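Local coordinates for putative surface-anchored fimbrial subunit (Corynebacterium diphtheriae, PDB 3HR6), which serves as the major shaft pilin, whose tandem Ig-like modules probably stack into a pilus attached to the cell wall, at residues 161-166 / 304-309; 365-370 / 412-417. All blocks are in the same frame, centred on the assembly; numbering follows the deposited sequence. Where two conformers were deposited one is given.

Interaction 1. Residues 161-166 / 304-309; sequences FSVGEN and SKFGQI. With CA (calcium ion), chain B.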
loop_
_atom_site.group_PDB
_atom_site.type_symbol
_atom_site.label_atom_id
_atom_site.label_comp_id
_atom_site.label_asym_id
_atom_site.label_seq_id
_atom_site.Cartn_x
_atom_site.Cartn_y
_atom_site.Cartn_z
ATOM N N PHE A 161 14.598 2.206 -13.087
ATOM C CA PHE A 161 15.218 2.401 -11.780
ATOM C C PHE A 161 15.903 1.116 -11.380
ATOM O O PHE A 161 15.576 0.455 -10.401
ATOM C CB PHE A 161 14.240 2.906 -10.700
ATOM C CG PHE A 161 12.815 2.446 -10.869
ATOM C CD1 PHE A 161 12.373 1.251 -10.306
ATOM C CD2 PHE A 161 11.896 3.237 -11.552
ATOM C CE1 PHE A 161 11.064 0.855 -10.452
ATOM C CE2 PHE A 161 10.592 2.826 -11.668
ATOM C CZ PHE A 161 10.194 1.612 -11.155
ATOM N N SER A 162 16.924 0.776 -12.163
ATOM C CA SER A 162 17.784 -0.344 -11.820
ATOM C C SER A 162 18.500 -0.042 -10.475
ATOM O O SER A 162 18.577 1.126 -10.003
ATOM C CB SER A 162 18.809 -0.524 -12.928
ATOM O OG SER A 162 18.273 -1.130 -14.081
ATOM N N VAL A 163 19.018 -1.063 -9.843
ATOM C CA VAL A 163 19.769 -0.904 -8.612
ATOM C C VAL A 163 20.827 0.184 -8.824
ATOM O O VAL A 163 21.565 0.180 -9.805
ATOM C CB VAL A 163 20.446 -2.271 -8.182
ATOM C CG1 VAL A 163 21.434 -2.051 -7.015
ATOM C CG2 VAL A 163 19.336 -3.275 -7.823
ATOM N N GLY A 164 20.840 1.153 -7.937
ATOM C CA GLY A 164 21.797 2.227 -7.981
ATOM C C GLY A 164 21.153 3.542 -8.373
ATOM O O GLY A 164 21.786 4.597 -8.273
ATOM N N GLU A 165 19.903 3.468 -8.796
ATOM C CA GLU A 165 19.107 4.653 -9.080
ATOM C C GLU A 165 17.914 4.746 -8.105
ATOM O O GLU A 165 17.664 3.868 -7.296
ATOM C CB GLU A 165 18.551 4.543 -10.507
ATOM C CG GLU A 165 19.630 4.517 -11.603
ATOM C CD GLU A 165 19.208 5.309 -12.839
ATOM O OE1 GLU A 165 18.131 5.064 -13.389
ATOM O OE2 GLU A 165 19.984 6.171 -13.272
ATOM N N ASN A 166 17.188 5.849 -8.215
ATOM C CA ASN A 166 15.996 6.039 -7.434
ATOM C C ASN A 166 14.717 5.708 -8.191
ATOM O O ASN A 166 14.596 5.924 -9.386
ATOM C CB ASN A 166 15.907 7.473 -6.962
ATOM C CG ASN A 166 17.096 7.890 -6.143
ATOM O OD1 ASN A 166 17.476 7.233 -5.177
ATOM N ND2 ASN A 166 17.731 8.985 -6.549
ATOM N N SER A 304 7.507 -3.982 -9.868
ATOM C CA SER A 304 8.558 -3.721 -10.840
ATOM C C SER A 304 9.418 -4.952 -10.976
ATOM O O SER A 304 9.785 -5.561 -9.985
ATOM C CB SER A 304 9.384 -2.521 -10.393
ATOM O OG SER A 304 8.546 -1.367 -10.376
ATOM N N LYS A 305 9.707 -5.344 -12.214
ATOM C CA LYS A 305 10.309 -6.630 -12.497
ATOM C C LYS A 305 11.792 -6.457 -12.799
ATOM O O LYS A 305 12.157 -5.586 -13.564
ATOM C CB LYS A 305 9.609 -7.221 -13.710
ATOM C CG LYS A 305 8.081 -7.178 -13.649
ATOM C CD LYS A 305 7.536 -7.973 -12.470
ATOM C CE LYS A 305 6.018 -7.998 -12.521
ATOM N NZ LYS A 305 5.423 -8.800 -11.425
ATOM N N PHE A 306 12.602 -7.333 -12.216
ATOM C CA PHE A 306 14.049 -7.223 -12.322
ATOM C C PHE A 306 14.612 -8.446 -12.973
ATOM O O PHE A 306 14.025 -9.522 -12.971
ATOM C CB PHE A 306 14.699 -6.990 -10.956
ATOM C CG PHE A 306 14.595 -5.561 -10.491
ATOM C CD1 PHE A 306 13.368 -5.023 -10.104
ATOM C CD2 PHE A 306 15.700 -4.740 -10.507
ATOM C CE1 PHE A 306 13.281 -3.685 -9.707
ATOM C CE2 PHE A 306 15.610 -3.418 -10.095
ATOM C CZ PHE A 306 14.406 -2.882 -9.720
ATOM N N GLY A 307 15.797 -8.247 -13.556
ATOM C CA GLY A 307 16.502 -9.353 -14.208
ATOM C C GLY A 307 17.991 -9.284 -13.976
ATOM O O GLY A 307 18.527 -8.324 -13.444
ATOM N N GLN A 308 18.645 -10.357 -14.331
ATOM C CA GLN A 308 20.067 -10.551 -14.045
ATOM C C GLN A 308 20.691 -11.352 -15.190
ATOM O O GLN A 308 20.156 -12.358 -15.600
ATOM C CB GLN A 308 20.172 -11.382 -12.771
ATOM C CG GLN A 308 21.548 -11.796 -12.390
ATOM C CD GLN A 308 21.564 -12.426 -11.022
ATOM O OE1 GLN A 308 21.796 -11.726 -10.029
ATOM N NE2 GLN A 308 21.317 -13.744 -10.956
ATOM N N ILE A 309 21.839 -10.889 -15.667
ATOM C CA ILE A 309 22.577 -11.509 -16.767
ATOM C C ILE A 309 23.817 -12.124 -16.153
ATOM O O ILE A 309 24.523 -11.478 -15.418
ATOM C CB ILE A 309 22.973 -10.471 -17.823
ATOM C CG1 ILE A 309 21.724 -9.945 -18.525
ATOM C CG2 ILE A 309 23.900 -11.099 -18.859
ATOM C CD1 ILE A 309 21.992 -8.683 -19.309
HETATM CA CA CA B . 16.146 6.346 -14.360
HETATM O O HOH W 1 18.389 7.662 -14.593
HETATM O O HOH W 2 16.228 6.981 -11.804
#
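Phe306 reaches from strand 302-315 into the bend at Phe161 and Ser162, with the edge of its ring leading. CB points toward the loop, and CG, anti to the carbonyl carbon (chi1 -79°), carries the ring on in that direction. From CG the ring divides: CD1 lies 3.6 Å from the Ser304 carbonyl O of its own strand, which sits in the ring plane, whereas CD2 leads to the branch beside the loop. There CE2 is 4.1 Å from Ser162 CA, approached obliquely, and 4.4 Å from Val163 CG2, with the Val163 N near the ring plane. CZ, the tip, stands 3.6 Å from Phe161 O. This buried carbonyl finds no hydrogen-bond donor in the structure, and the C-H edge of the ring is its neighbour instead. The loop belongs to the Ig-like module whose strand 166-174 it precedes, and strand 302-315 runs on into the C-terminal module, so the contact probably lies at the junction of two tandem modules. Phe161 extends its own ring back to the strand, where CE1 meets Ser304 OG at 3.4 Å, again at the edge and in plane; the hydroxyl itself is hydrogen-bonded to Thr371 OG1. A type II turn from Ser162 to Glu165, closed by Glu165 N to Ser162 O at 2.9 Å, leads the chain from the aromatic contact to the calcium ion. Glu165 OE1 binds the metal at 2.5 Å together with two waters, Asp153, Asp155, Gln158 and Gly160, and OE2 accepts a hydrogen bond from one of the waters.

Interaction 2. Residues 365-370 / 412-417; sequences SGIHLG and VKLEAN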
loop_
_atom_site.group_PDB
_atom_site.type_symbol
_atom_site.label_atom_id
_atom_site.label_comp_id
_atom_site.label_asym_id
_atom_site.label_seq_id
_atom_site.Cartn_x
_atom_site.Cartn_y
_atom_site.Cartn_z
ATOM N N SER A 365 23.561 -7.716 -12.190
ATOM C CA SER A 365 22.349 -7.872 -11.379
ATOM C C SER A 365 21.597 -6.567 -11.253
ATOM O O SER A 365 22.163 -5.485 -11.419
ATOM C CB SER A 365 22.675 -8.345 -9.948
ATOM O OG SER A 365 23.530 -9.473 -9.912
ATOM N N GLY A 366 20.321 -6.673 -10.911
ATOM C CA GLY A 366 19.528 -5.505 -10.613
ATOM C C GLY A 366 19.079 -4.618 -11.739
ATOM O O GLY A 366 18.861 -3.385 -11.579
ATOM N N ILE A 367 18.872 -5.245 -12.886
ATOM C CA ILE A 367 18.382 -4.618 -14.059
ATOM C C ILE A 367 16.863 -4.489 -13.923
ATOM O O ILE A 367 16.152 -5.501 -13.942
ATOM C CB ILE A 367 18.711 -5.411 -15.344
ATOM C CG1 ILE A 367 20.235 -5.635 -15.500
ATOM C CG2 ILE A 367 18.181 -4.663 -16.513
ATOM C CD1 ILE A 367 20.625 -6.773 -16.459
ATOM N N HIS A 368 16.375 -3.256 -13.822
ATOM C CA HIS A 368 14.929 -3.020 -13.775
ATOM C C HIS A 368 14.401 -3.089 -15.190
ATOM O O HIS A 368 14.772 -2.304 -16.065
ATOM C CB HIS A 368 14.627 -1.664 -13.136
ATOM C CG HIS A 368 13.203 -1.237 -13.300
ATOM N ND1 HIS A 368 12.820 0.053 -13.659
ATOM C CD2 HIS A 368 12.050 -1.940 -13.169
ATOM C CE1 HIS A 368 11.507 0.122 -13.704
ATOM N NE2 HIS A 368 11.013 -1.087 -13.459
ATOM N N LEU A 369 13.519 -4.039 -15.451
ATOM C CA LEU A 369 13.006 -4.274 -16.779
ATOM C C LEU A 369 11.727 -3.527 -17.116
ATOM O O LEU A 369 11.531 -3.090 -18.228
ATOM C CB LEU A 369 12.766 -5.769 -16.929
ATOM C CG LEU A 369 14.000 -6.619 -16.819
ATOM C CD1 LEU A 369 13.566 -8.066 -16.783
ATOM C CD2 LEU A 369 14.915 -6.420 -18.019
ATOM N N GLY A 370 10.867 -3.369 -16.111
ATOM C CA GLY A 370 9.574 -2.746 -16.324
ATOM C C GLY A 370 8.698 -2.879 -15.104
ATOM O O GLY A 370 9.136 -3.447 -14.104
ATOM N N VAL A 412 21.502 -10.219 -25.814
ATOM C CA VAL A 412 21.075 -10.932 -24.635
ATOM C C VAL A 412 19.590 -10.651 -24.453
ATOM O O VAL A 412 19.200 -9.501 -24.255
ATOM C CB VAL A 412 21.898 -10.529 -23.398
ATOM C CG1 VAL A 412 21.402 -11.248 -22.139
ATOM C CG2 VAL A 412 23.393 -10.789 -23.644
ATOM N N LYS A 413 18.774 -11.691 -24.569
ATOM C CA LYS A 413 17.315 -11.618 -24.405
ATOM C C LYS A 413 16.987 -11.573 -22.918
ATOM O O LYS A 413 17.209 -12.562 -22.205
ATOM C CB LYS A 413 16.638 -12.845 -25.042
ATOM C CG LYS A 413 16.762 -12.941 -26.575
ATOM C CD LYS A 413 16.358 -14.317 -27.120
ATOM C CE LYS A 413 15.771 -14.246 -28.545
ATOM N NZ LYS A 413 15.533 -15.589 -29.178
ATOM N N LEU A 414 16.513 -10.431 -22.448
ATOM C CA LEU A 414 16.171 -10.234 -21.058
ATOM C C LEU A 414 15.005 -9.290 -20.996
ATOM O O LEU A 414 15.168 -8.106 -21.216
ATOM C CB LEU A 414 17.372 -9.642 -20.316
ATOM C CG LEU A 414 17.209 -9.779 -18.809
ATOM C CD1 LEU A 414 17.566 -11.230 -18.367
ATOM C CD2 LEU A 414 18.017 -8.713 -18.115
ATOM N N GLU A 415 13.827 -9.816 -20.688
ATOM C CA GLU A 415 12.627 -8.996 -20.670
ATOM C C GLU A 415 11.620 -9.606 -19.710
ATOM O O GLU A 415 11.689 -10.803 -19.362
ATOM C CB GLU A 415 12.041 -8.843 -22.073
ATOM C CG GLU A 415 11.433 -10.080 -22.610
ATOM C CD GLU A 415 10.847 -9.879 -23.998
ATOM O OE1 GLU A 415 11.509 -9.228 -24.855
ATOM O OE2 GLU A 415 9.729 -10.414 -24.219
ATOM N N ALA A 416 10.656 -8.803 -19.303
ATOM C CA ALA A 416 9.612 -9.246 -18.406
ATOM C C ALA A 416 8.287 -8.870 -19.010
ATOM O O ALA A 416 8.220 -8.205 -20.043
ATOM C CB ALA A 416 9.782 -8.601 -17.014
ATOM N N ASN A 417 7.222 -9.319 -18.376
ATOM C CA ASN A 417 5.886 -8.989 -18.822
ATOM C C ASN A 417 4.949 -9.032 -17.621
ATOM O O ASN A 417 5.390 -9.248 -16.487
ATOM C CB ASN A 417 5.480 -9.937 -19.945
ATOM C CG ASN A 417 5.490 -11.370 -19.516
ATOM O OD1 ASN A 417 4.730 -11.752 -18.620
ATOM N ND2 ASN A 417 6.352 -12.178 -20.142
#
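Leu369 holds CG anti to its carbonyl carbon (chi1 -63°), while Leu414 on the facing chain holds CG anti to its own backbone N (chi1 -164°); these settings bring the two branched ends together, and the side chains cross at about a right angle. The methyls CD2 of Leu369 and CD2 of Leu414 are 3.9 Å apart. Leu369 CD2 also lies 3.6 Å from Leu414 O, so this branch rests against backbone as well as side chain. The other branch lies farther along the chain: Leu369 CD1 meets the carbonyl carbon Glu415 C and Ala416 CB, each at 3.8 Å. Ile367, two positions earlier on strand 361-375, crosses Leu414 obliquely and puts CD1 3.6 Å from Leu414 CD2, a methyl thus touched by both strand residues.

The alternation of the strand explains the pairing. Ile367 and Leu369 direct their side chains at segment 412-417, and the intervening His368 makes no contact with it and instead serves the loop at Phe161 and Ser162. On the facing chain Leu414 and Ala416 turn inward, while the side chain of Glu415 between them starts away from the strand and the residue is exposed. This is consistent with the layered packing of an Ig-like beta-sandwich: the chain leaving strand 410-412 of one sheet runs beside strand 361-375 of the other on its way to strand 424-432, a member of that second sheet. Phe392 of strand 391-398 touches Ile367, Leu369 and Leu414, and Val424 touches both leucines, extending the apolar interior around the contact.

Between the two segments the attraction is van der Waals and hydrophobic, so the fit here depends on shape and burial of methyl groups, while polar bonds holding the loop lie outside the contact, as at Lys413 O to Gln426 NE2.

Both contacts are buried and share one sheet, for strands 302-315 and 361-375 are neighbours in it, joined by probable backbone hydrogen bonds between Lys305 and both Leu369 and Gly370. Their chemistry differs: interaction 1 is aromatic and partly polar, beside a calcium site at the probable module junction; interaction 2 is aliphatic and belongs to the C-terminal module's interior, with Glu415 its one exposed touching residue. His368 connects them: located between Ile367 and Leu369, it hydrogen-bonds through ND1 to Phe161 N and through its backbone N to Ser162 OG, and its ring stacks with that of Phe161.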